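Long-range contacts in protocadherin gamma-B3 (Homo sapiens, PDB 5K8R), which probably mediates calcium-dependent cell adhesion through its extracellular cadherin repeats and may help establish and maintain specific neuronal connections in the brain: residues L31-L36 against A80-N85; L137-L142 against G158-E163; H178-T183 against I198-A203. One frame throughout, in Å; residues are numbered along the deposited sequence.

Interaction 1: residues L31-L36 against A80-N85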
loop_
_atom_site.group_PDB
_atom_site.type_symbol
_atom_site.label_atom_id
_atom_site.label_comp_id
_atom_site.label_asym_id
_atom_site.label_seq_id
_atom_site.Cartn_x
_atom_site.Cartn_y
_atom_site.Cartn_z
ATOM N N LEU A 31 -35.067 -76.842 2.480
ATOM C CA LEU A 31 -34.398 -75.738 1.827
ATOM C C LEU A 31 -35.141 -75.424 0.542
ATOM O O LEU A 31 -35.345 -74.253 0.222
ATOM C CB LEU A 31 -32.926 -76.073 1.578
ATOM C CG LEU A 31 -31.906 -75.338 2.451
ATOM C CD1 LEU A 31 -32.327 -73.893 2.666
ATOM C CD2 LEU A 31 -31.722 -76.051 3.780
ATOM N N PRO A 32 -35.555 -76.447 -0.205
ATOM C CA PRO A 32 -36.279 -76.122 -1.440
ATOM C C PRO A 32 -37.762 -75.796 -1.311
ATOM O O PRO A 32 -38.266 -74.922 -2.019
ATOM C CB PRO A 32 -36.031 -77.411 -2.221
ATOM C CG PRO A 32 -36.166 -78.499 -1.206
ATOM C CD PRO A 32 -36.019 -77.891 0.165
ATOM N N THR A 33 -38.448 -76.470 -0.400
ATOM C CA THR A 33 -39.889 -76.307 -0.242
ATOM C C THR A 33 -40.208 -74.885 0.205
ATOM O O THR A 33 -41.315 -74.390 -0.010
ATOM C CB THR A 33 -40.464 -77.299 0.786
ATOM O OG1 THR A 33 -40.050 -78.630 0.454
ATOM C CG2 THR A 33 -41.984 -77.233 0.797
ATOM N N ARG A 34 -39.218 -74.216 0.796
ATOM C CA ARG A 34 -39.359 -72.861 1.302
ATOM C C ARG A 34 -38.962 -71.772 0.338
ATOM O O ARG A 34 -39.525 -70.717 0.336
ATOM C CB ARG A 34 -38.680 -72.731 2.630
ATOM C CG ARG A 34 -39.224 -73.738 3.595
ATOM C CD ARG A 34 -39.573 -73.135 4.918
ATOM N NE ARG A 34 -40.573 -72.115 4.772
ATOM C CZ ARG A 34 -41.004 -71.388 5.773
ATOM N NH1 ARG A 34 -40.512 -71.592 6.961
ATOM N NH2 ARG A 34 -41.931 -70.485 5.590
ATOM N N ASN A 35 -37.987 -72.054 -0.487
ATOM C CA ASN A 35 -37.580 -71.156 -1.569
ATOM C C ASN A 35 -37.248 -69.757 -1.046
ATOM O O ASN A 35 -37.877 -68.760 -1.403
ATOM C CB ASN A 35 -38.663 -71.102 -2.650
ATOM C CG ASN A 35 -38.175 -70.466 -3.936
ATOM O OD1 ASN A 35 -36.977 -70.442 -4.215
ATOM N ND2 ASN A 35 -39.105 -69.949 -4.730
ATOM N N LEU A 36 -36.240 -69.703 -0.178
ATOM C CA LEU A 36 -35.797 -68.429 0.373
ATOM C C LEU A 36 -35.279 -67.527 -0.738
ATOM O O LEU A 36 -34.662 -67.993 -1.699
ATOM C CB LEU A 36 -34.694 -68.652 1.410
ATOM C CG LEU A 36 -34.895 -69.745 2.459
ATOM C CD1 LEU A 36 -33.666 -69.857 3.347
ATOM C CD2 LEU A 36 -36.129 -69.466 3.289
ATOM N N ALA A 80 -39.685 -66.139 2.587
ATOM C CA ALA A 80 -39.850 -67.576 2.469
ATOM C C ALA A 80 -41.309 -67.867 2.158
ATOM O O ALA A 80 -42.198 -67.068 2.462
ATOM C CB ALA A 80 -39.434 -68.304 3.753
ATOM N N GLU A 81 -41.553 -69.020 1.542
ATOM C CA GLU A 81 -42.906 -69.439 1.218
ATOM C C GLU A 81 -43.165 -70.822 1.801
ATOM O O GLU A 81 -42.247 -71.527 2.227
ATOM C CB GLU A 81 -43.157 -69.428 -0.297
ATOM C CG GLU A 81 -42.045 -70.015 -1.141
ATOM C CD GLU A 81 -42.340 -69.926 -2.624
ATOM O OE1 GLU A 81 -43.481 -70.243 -3.023
ATOM O OE2 GLU A 81 -41.438 -69.528 -3.390
ATOM N N LYS A 82 -44.443 -71.192 1.815
ATOM C CA LYS A 82 -44.914 -72.429 2.437
ATOM C C LYS A 82 -44.419 -72.597 3.876
ATOM O O LYS A 82 -43.613 -73.486 4.152
ATOM C CB LYS A 82 -44.491 -73.638 1.598
ATOM C CG LYS A 82 -45.078 -73.650 0.198
ATOM C CD LYS A 82 -44.628 -74.874 -0.579
ATOM C CE LYS A 82 -45.248 -74.905 -1.964
ATOM N NZ LYS A 82 -44.903 -73.691 -2.754
ATOM N N PRO A 83 -44.897 -71.745 4.800
ATOM C CA PRO A 83 -45.788 -70.601 4.576
ATOM C C PRO A 83 -45.020 -69.321 4.245
ATOM O O PRO A 83 -43.813 -69.254 4.478
ATOM C CB PRO A 83 -46.515 -70.469 5.912
ATOM C CG PRO A 83 -45.504 -70.910 6.907
ATOM C CD PRO A 83 -44.689 -71.995 6.238
ATOM N N LEU A 84 -45.715 -68.324 3.702
ATOM C CA LEU A 84 -45.078 -67.055 3.372
ATOM C C LEU A 84 -44.726 -66.291 4.642
ATOM O O LEU A 84 -45.550 -66.171 5.554
ATOM C CB LEU A 84 -45.996 -66.213 2.488
ATOM C CG LEU A 84 -45.990 -66.518 0.990
ATOM C CD1 LEU A 84 -47.100 -65.755 0.294
ATOM C CD2 LEU A 84 -44.641 -66.163 0.385
ATOM N N ASN A 85 -43.502 -65.770 4.696
ATOM C CA ASN A 85 -43.031 -65.038 5.862
ATOM C C ASN A 85 -41.868 -64.139 5.464
ATOM O O ASN A 85 -41.051 -64.504 4.613
ATOM C CB ASN A 85 -42.597 -65.988 6.986
ATOM C CG ASN A 85 -43.730 -66.323 7.938
ATOM O OD1 ASN A 85 -44.577 -65.480 8.234
ATOM N ND2 ASN A 85 -43.749 -67.560 8.423
#
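Arg34 and Asn35 meet the turn of a beta hairpin in the first cadherin repeat, EC1. The turn joins strands 73-80 and 85-94 and has a cis peptide bond before Pro83. Arg34 grips Glu81 with both backbone and side chain. Arg34 O accepts a hydrogen bond from Glu81 N at 2.9 Å. Its NE gives a hydrogen bond to Glu81 O at 3.1 Å. That oxygen lies in the guanidinium plane, but NE reaches it from above the carbonyl plane. Both backbone polar atoms of Glu81 are thus satisfied by one residue. The Arg34 chain bends at chi2 (-132°) and chi3 (60°), which brings the guanidinium across the turn. Ala80 CB lies over one face, toward the NH2 rim, and Pro83 CD lies against NH2 from the opposite face. Arg34 NH2 also comes very close to Pro83 O, but at a poor angle, so this weak bond is doubtful. Asn35, the first residue after the short, weakly bonded helix 31-34, has positive phi and turns its amide to the Glu81 carboxylate. Asn35 ND2 meets Glu81 OE2 at 2.7 Å, nearly along the C-O axis. OE2 also forms a salt bridge with Arg37. Lys82 N is hydrogen-bonded to Glu322 of the second subunit, which places the turn at the dimer interface between EC1 and EC4. Leu36 CD2 touches Ala80 CB at 3.5 Å.

Interaction 2: residues L137-L142 against G158-E163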
loop_
_atom_site.group_PDB
_atom_site.type_symbol
_atom_site.label_atom_id
_atom_site.label_comp_id
_atom_site.label_asym_id
_atom_site.label_seq_id
_atom_site.Cartn_x
_atom_site.Cartn_y
_atom_site.Cartn_z
ATOM N N LEU A 137 -8.889 -40.151 9.662
ATOM C CA LEU A 137 -8.212 -39.280 10.614
ATOM C C LEU A 137 -6.817 -38.958 10.094
ATOM O O LEU A 137 -5.985 -39.857 9.929
ATOM C CB LEU A 137 -8.140 -39.951 11.982
ATOM C CG LEU A 137 -7.967 -39.037 13.195
ATOM C CD1 LEU A 137 -9.169 -38.117 13.346
ATOM C CD2 LEU A 137 -7.756 -39.858 14.457
ATOM N N GLN A 138 -6.560 -37.682 9.833
ATOM C CA GLN A 138 -5.350 -37.261 9.143
ATOM C C GLN A 138 -4.272 -36.811 10.121
ATOM O O GLN A 138 -4.544 -36.394 11.250
ATOM C CB GLN A 138 -5.658 -36.132 8.155
ATOM C CG GLN A 138 -6.667 -36.506 7.084
ATOM C CD GLN A 138 -6.258 -37.740 6.304
ATOM O OE1 GLN A 138 -5.081 -37.940 6.006
ATOM N NE2 GLN A 138 -7.231 -38.580 5.976
ATOM N N GLN A 139 -3.028 -36.905 9.659
ATOM C CA GLN A 139 -1.859 -36.420 10.379
ATOM C C GLN A 139 -1.015 -35.631 9.392
ATOM O O GLN A 139 -0.626 -36.161 8.346
ATOM C CB GLN A 139 -1.056 -37.576 10.983
ATOM C CG GLN A 139 -0.119 -37.166 12.102
ATOM C CD GLN A 139 -0.788 -37.198 13.459
ATOM O OE1 GLN A 139 -0.409 -36.461 14.370
ATOM N NE2 GLN A 139 -1.786 -38.063 13.605
ATOM N N TYR A 140 -0.744 -34.371 9.714
ATOM C CA TYR A 140 -0.080 -33.460 8.791
ATOM C C TYR A 140 1.372 -33.247 9.196
ATOM O O TYR A 140 1.691 -33.144 10.384
ATOM C CB TYR A 140 -0.814 -32.119 8.734
ATOM C CG TYR A 140 -2.232 -32.240 8.227
ATOM C CD1 TYR A 140 -2.509 -32.205 6.867
ATOM C CD2 TYR A 140 -3.293 -32.400 9.108
ATOM C CE1 TYR A 140 -3.805 -32.320 6.399
ATOM C CE2 TYR A 140 -4.591 -32.517 8.650
ATOM C CZ TYR A 140 -4.841 -32.477 7.295
ATOM O OH TYR A 140 -6.132 -32.591 6.833
ATOM N N TYR A 141 2.248 -33.182 8.195
ATOM C CA TYR A 141 3.673 -32.968 8.402
ATOM C C TYR A 141 4.174 -31.954 7.387
ATOM O O TYR A 141 3.878 -32.069 6.194
ATOM C CB TYR A 141 4.462 -34.275 8.264
ATOM C CG TYR A 141 4.014 -35.379 9.194
ATOM C CD1 TYR A 141 4.559 -35.506 10.465
ATOM C CD2 TYR A 141 3.053 -36.300 8.798
ATOM C CE1 TYR A 141 4.156 -36.516 11.316
ATOM C CE2 TYR A 141 2.643 -37.313 9.642
ATOM C CZ TYR A 141 3.198 -37.417 10.901
ATOM O OH TYR A 141 2.796 -38.424 11.747
ATOM N N LEU A 142 4.930 -30.969 7.861
ATOM C CA LEU A 142 5.554 -29.975 6.998
ATOM C C LEU A 142 7.038 -30.286 6.872
ATOM O O LEU A 142 7.707 -30.556 7.876
ATOM C CB LEU A 142 5.360 -28.563 7.552
ATOM C CG LEU A 142 5.922 -27.423 6.699
ATOM C CD1 LEU A 142 5.024 -27.159 5.499
ATOM C CD2 LEU A 142 6.109 -26.161 7.525
ATOM N N GLY A 158 -12.600 -34.125 17.031
ATOM C CA GLY A 158 -11.382 -34.902 16.973
ATOM C C GLY A 158 -10.650 -34.854 15.649
ATOM O O GLY A 158 -9.512 -35.336 15.575
ATOM N N SER A 159 -11.259 -34.295 14.605
ATOM C CA SER A 159 -10.590 -34.201 13.314
ATOM C C SER A 159 -9.463 -33.177 13.371
ATOM O O SER A 159 -9.586 -32.125 14.002
ATOM C CB SER A 159 -11.588 -33.820 12.222
ATOM O OG SER A 159 -12.154 -32.545 12.472
ATOM N N ARG A 160 -8.362 -33.489 12.695
ATOM C CA ARG A 160 -7.168 -32.659 12.729
ATOM C C ARG A 160 -7.183 -31.643 11.593
ATOM O O ARG A 160 -7.743 -31.888 10.521
ATOM C CB ARG A 160 -5.902 -33.518 12.630
ATOM C CG ARG A 160 -5.564 -34.329 13.878
ATOM C CD ARG A 160 -6.446 -35.560 14.019
ATOM N NE ARG A 160 -6.082 -36.370 15.178
ATOM C CZ ARG A 160 -5.284 -37.430 15.122
ATOM N NH1 ARG A 160 -5.005 -38.111 16.225
ATOM N NH2 ARG A 160 -4.769 -37.811 13.962
ATOM N N TYR A 161 -6.557 -30.492 11.842
ATOM C CA TYR A 161 -6.351 -29.489 10.813
ATOM C C TYR A 161 -5.021 -28.797 11.065
ATOM O O TYR A 161 -4.643 -28.596 12.232
ATOM C CB TYR A 161 -7.487 -28.459 10.759
ATOM C CG TYR A 161 -7.617 -27.571 11.979
ATOM C CD1 TYR A 161 -7.034 -26.310 12.007
ATOM C CD2 TYR A 161 -8.340 -27.983 13.089
ATOM C CE1 TYR A 161 -7.158 -25.491 13.113
ATOM C CE2 TYR A 161 -8.469 -27.170 14.200
ATOM C CZ TYR A 161 -7.877 -25.926 14.205
ATOM O OH TYR A 161 -8.001 -25.114 15.309
ATOM N N PRO A 162 -4.284 -28.448 10.008
ATOM C CA PRO A 162 -2.967 -27.833 10.192
ATOM C C PRO A 162 -2.992 -26.317 10.078
ATOM O O PRO A 162 -3.916 -25.735 9.500
ATOM C CB PRO A 162 -2.146 -28.458 9.061
ATOM C CG PRO A 162 -3.153 -28.604 7.951
ATOM C CD PRO A 162 -4.504 -28.854 8.608
ATOM N N GLU A 163 -1.966 -25.673 10.629
ATOM C CA GLU A 163 -1.771 -24.237 10.517
ATOM C C GLU A 163 -0.289 -23.957 10.331
ATOM O O GLU A 163 0.554 -24.558 11.005
ATOM C CB GLU A 163 -2.291 -23.486 11.751
ATOM C CG GLU A 163 -3.803 -23.411 11.856
ATOM C CD GLU A 163 -4.262 -22.638 13.079
ATOM O OE1 GLU A 163 -3.460 -22.489 14.024
ATOM O OE2 GLU A 163 -5.423 -22.179 13.092
HETATM O O HOH W 1 -8.385 -35.427 10.599
HETATM O O HOH W 2 -7.835 -33.625 8.386
#
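Strands 138-142 and 160-163 run nearly parallel, at 15°, with axes 6.8 Å apart, and Gln138 lies beside Arg160 and Tyr140 beside Pro162. Water 1 bridges Gln138 N, 3.0 Å away, and Arg160 N. The Arg160 chain bends at chi2 (77°), folding its guanidinium against the other strand. Leu137 CD2 sits over the centre of one guanidinium face, 3.5 Å from Arg160 CZ. Gln138 O accepts from Arg160 NH2 at 3.1 Å; the oxygen is near the guanidinium plane, but NH2 stands well above the carbonyl plane. Gln139 NE2 sits close to Arg160 NH2 without a hydrogen bond, both being donors, with amide and guanidinium planes nearly perpendicular. Arg160 NE makes a salt bridge with Glu154. The strands belong to opposite sheets of the EC2 beta sandwich, so the arginine and waters link edge strand 138-142 to the middle strand of the facing sheet. A leucine in place of Arg160 would probably leave Glu154 without its charge partner and Gln138 O without this donor. Pro162 CD stands over the Tyr140 ring in a CH-pi contact, 14° off the ring normal. The Tyr140 hydroxyl is hydrogen-bonded to Ser126 OG and Ala127 N and meets water 2, which donates to Arg160 O.

Interaction 3: residues H178-T183 against I198-A203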
loop_
_atom_site.group_PDB
_atom_site.type_symbol
_atom_site.label_atom_id
_atom_site.label_comp_id
_atom_site.label_asym_id
_atom_site.label_seq_id
_atom_site.Cartn_x
_atom_site.Cartn_y
_atom_site.Cartn_z
ATOM N N HIS A 178 9.051 -18.748 -0.895
ATOM C CA HIS A 178 9.417 -19.917 -0.107
ATOM C C HIS A 178 8.566 -21.089 -0.566
ATOM O O HIS A 178 7.344 -20.963 -0.671
ATOM C CB HIS A 178 9.217 -19.666 1.393
ATOM C CG HIS A 178 10.023 -18.525 1.931
ATOM N ND1 HIS A 178 11.266 -18.694 2.501
ATOM C CD2 HIS A 178 9.763 -17.197 1.983
ATOM C CE1 HIS A 178 11.737 -17.520 2.882
ATOM N NE2 HIS A 178 10.845 -16.595 2.578
ATOM N N HIS A 179 9.206 -22.222 -0.841
ATOM C CA HIS A 179 8.525 -23.399 -1.371
ATOM C C HIS A 179 8.453 -24.461 -0.280
ATOM O O HIS A 179 9.470 -25.060 0.084
ATOM C CB HIS A 179 9.240 -23.922 -2.614
ATOM C CG HIS A 179 9.282 -22.936 -3.740
ATOM N ND1 HIS A 179 8.256 -22.802 -4.651
ATOM C CD2 HIS A 179 10.221 -22.027 -4.096
ATOM C CE1 HIS A 179 8.563 -21.858 -5.522
ATOM N NE2 HIS A 179 9.750 -21.372 -5.208
ATOM N N LEU A 180 7.247 -24.693 0.233
ATOM C CA LEU A 180 7.005 -25.636 1.313
ATOM C C LEU A 180 6.272 -26.864 0.790
ATOM O O LEU A 180 5.592 -26.820 -0.239
ATOM C CB LEU A 180 6.189 -24.983 2.434
ATOM C CG LEU A 180 6.642 -23.594 2.887
ATOM C CD1 LEU A 180 5.731 -23.064 3.983
ATOM C CD2 LEU A 180 8.086 -23.629 3.353
ATOM N N VAL A 181 6.417 -27.968 1.520
ATOM C CA VAL A 181 5.785 -29.237 1.179
ATOM C C VAL A 181 4.968 -29.700 2.376
ATOM O O VAL A 181 5.476 -29.743 3.503
ATOM C CB VAL A 181 6.822 -30.301 0.777
ATOM C CG1 VAL A 181 6.129 -31.599 0.393
ATOM C CG2 VAL A 181 7.690 -29.797 -0.366
ATOM N N LEU A 182 3.729 -30.074 2.139
ATOM C CA LEU A 182 2.829 -30.541 3.154
ATOM C C LEU A 182 2.368 -31.936 2.826
ATOM O O LEU A 182 1.979 -32.217 1.736
ATOM C CB LEU A 182 1.634 -29.617 3.214
ATOM C CG LEU A 182 0.456 -29.844 4.123
ATOM C CD1 LEU A 182 0.896 -29.782 5.551
ATOM C CD2 LEU A 182 -0.673 -28.900 3.890
ATOM N N THR A 183 2.404 -32.810 3.798
ATOM C CA THR A 183 2.015 -34.202 3.619
ATOM C C THR A 183 0.923 -34.565 4.618
ATOM O O THR A 183 0.977 -34.162 5.784
ATOM C CB THR A 183 3.219 -35.141 3.789
ATOM O OG1 THR A 183 4.260 -34.751 2.885
ATOM C CG2 THR A 183 2.826 -36.584 3.501
ATOM N N ILE A 198 3.156 -25.607 -1.255
ATOM C CA ILE A 198 2.704 -24.281 -0.853
ATOM C C ILE A 198 3.780 -23.286 -1.260
ATOM O O ILE A 198 4.889 -23.303 -0.710
ATOM C CB ILE A 198 2.421 -24.199 0.652
ATOM C CG1 ILE A 198 1.412 -25.271 1.066
ATOM C CG2 ILE A 198 1.913 -22.813 1.023
ATOM C CD1 ILE A 198 1.201 -25.360 2.560
ATOM N N ARG A 199 3.461 -22.422 -2.219
ATOM C CA ARG A 199 4.366 -21.361 -2.653
ATOM C C ARG A 199 3.989 -20.089 -1.900
ATOM O O ARG A 199 3.053 -19.381 -2.280
ATOM C CB ARG A 199 4.304 -21.160 -4.163
ATOM C CG ARG A 199 5.126 -19.974 -4.653
ATOM C CD ARG A 199 5.326 -19.982 -6.164
ATOM N NE ARG A 199 4.065 -20.032 -6.900
ATOM C CZ ARG A 199 3.606 -21.114 -7.520
ATOM N NH1 ARG A 199 4.305 -22.241 -7.496
ATOM N NH2 ARG A 199 2.449 -21.071 -8.167
ATOM N N VAL A 200 4.716 -19.812 -0.823
ATOM C CA VAL A 200 4.539 -18.579 -0.067
ATOM C C VAL A 200 5.230 -17.449 -0.818
ATOM O O VAL A 200 6.453 -17.460 -0.989
ATOM C CB VAL A 200 5.098 -18.715 1.356
ATOM C CG1 VAL A 200 4.990 -17.389 2.096
ATOM C CG2 VAL A 200 4.370 -19.817 2.109
ATOM N N ILE A 201 4.447 -16.477 -1.275
ATOM C CA ILE A 201 4.969 -15.294 -1.947
ATOM C C ILE A 201 4.981 -14.151 -0.941
ATOM O O ILE A 201 3.944 -13.817 -0.353
ATOM C CB ILE A 201 4.142 -14.943 -3.194
ATOM C CG1 ILE A 201 4.791 -13.792 -3.966
ATOM C CG2 ILE A 201 2.704 -14.622 -2.814
ATOM C CD1 ILE A 201 4.221 -13.590 -5.355
ATOM N N VAL A 202 6.155 -13.562 -0.731
ATOM C CA VAL A 202 6.334 -12.534 0.289
ATOM C C VAL A 202 5.854 -11.201 -0.276
ATOM O O VAL A 202 6.457 -10.654 -1.201
ATOM C CB VAL A 202 7.795 -12.447 0.748
ATOM C CG1 VAL A 202 7.928 -11.483 1.916
ATOM C CG2 VAL A 202 8.314 -13.827 1.123
ATOM N N ALA A 203 4.768 -10.674 0.284
ATOM C CA ALA A 203 4.269 -9.372 -0.135
ATOM C C ALA A 203 5.187 -8.266 0.371
ATOM O O ALA A 203 5.662 -8.302 1.509
ATOM C CB ALA A 203 2.847 -9.155 0.378
#
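Leu180 and Ile198 face each other at the apolar centre of a beta hairpin, with Leu180 CB 4.2 Å from Ile198 CB. Leu180 CD1 reaches along the partner strand to Val200 CG2, 4.0 Å away. Leu182 CD2, two residues on, reaches Ile198 CD1 at 4.2 Å. These residues line the inward face of the sheet. His178 shares that face. Its CG is anti to the carbonyl carbon (chi1 -60°), and the ring turns its edge to Val202, with His178 CD2 3.8 Å from Val202 CG2. The ring also meets that of His147, with the planes at about 55°.

The backbones are antiparallel. His178 with Val200 and Leu180 with Ile198 are hydrogen-bonded pairs, and His179 with Arg199 is the non-hydrogen-bonded pair between them. Leu180 N gives an almost straight bond to Ile198 O, at 2.9 Å and 174°. Ile198 N returns one to Leu180 O. Both N-H and C=O of His178 are taken by Val200.

The outward face carries His179 and Arg199, which lie side by side and point the same way. They touch through carbon, with His179 CE1 3.8 Å from Arg199 CD. The Arg199 guanidinium finds its charge partner in Glu109, through a salt bridge at NH2.

The hairpin forms the middle of the four-stranded sheet of the EC2 sandwich. Strand 107-113 lies parallel beside strand 193-203, and Arg199 makes backbone bonds with Thr108 and Leu110. Strand 138-142 borders the hairpin's other strand, 177-186. Across the sandwich, Phe148 of strand 148-154 packs on Leu180 and Val200, while Leu150 of the same strand packs on Leu182.

How the interactions relate
Interaction 3 is a buried core contact, whereas interactions 1 and 2 are only partly buried. Interactions 2 and 3 share the second cadherin repeat, and their centres lie about 18 Å apart. Strands 138-142 and 177-186 are neighbours in one sheet, with Tyr141 N probably hydrogen-bonded to Thr183 O at 2.9 Å. Interaction 3 joins strands within that sheet by direct backbone bonds and apolar contacts. Interaction 2 joins it to the facing sheet through an arginine, a proline-tyrosine contact and waters. Interaction 1 stands apart in EC1, its centre about 54 Å from that of interaction 2. There a helix end and a hairpin turn meet mainly through polar groups, beside the second subunit.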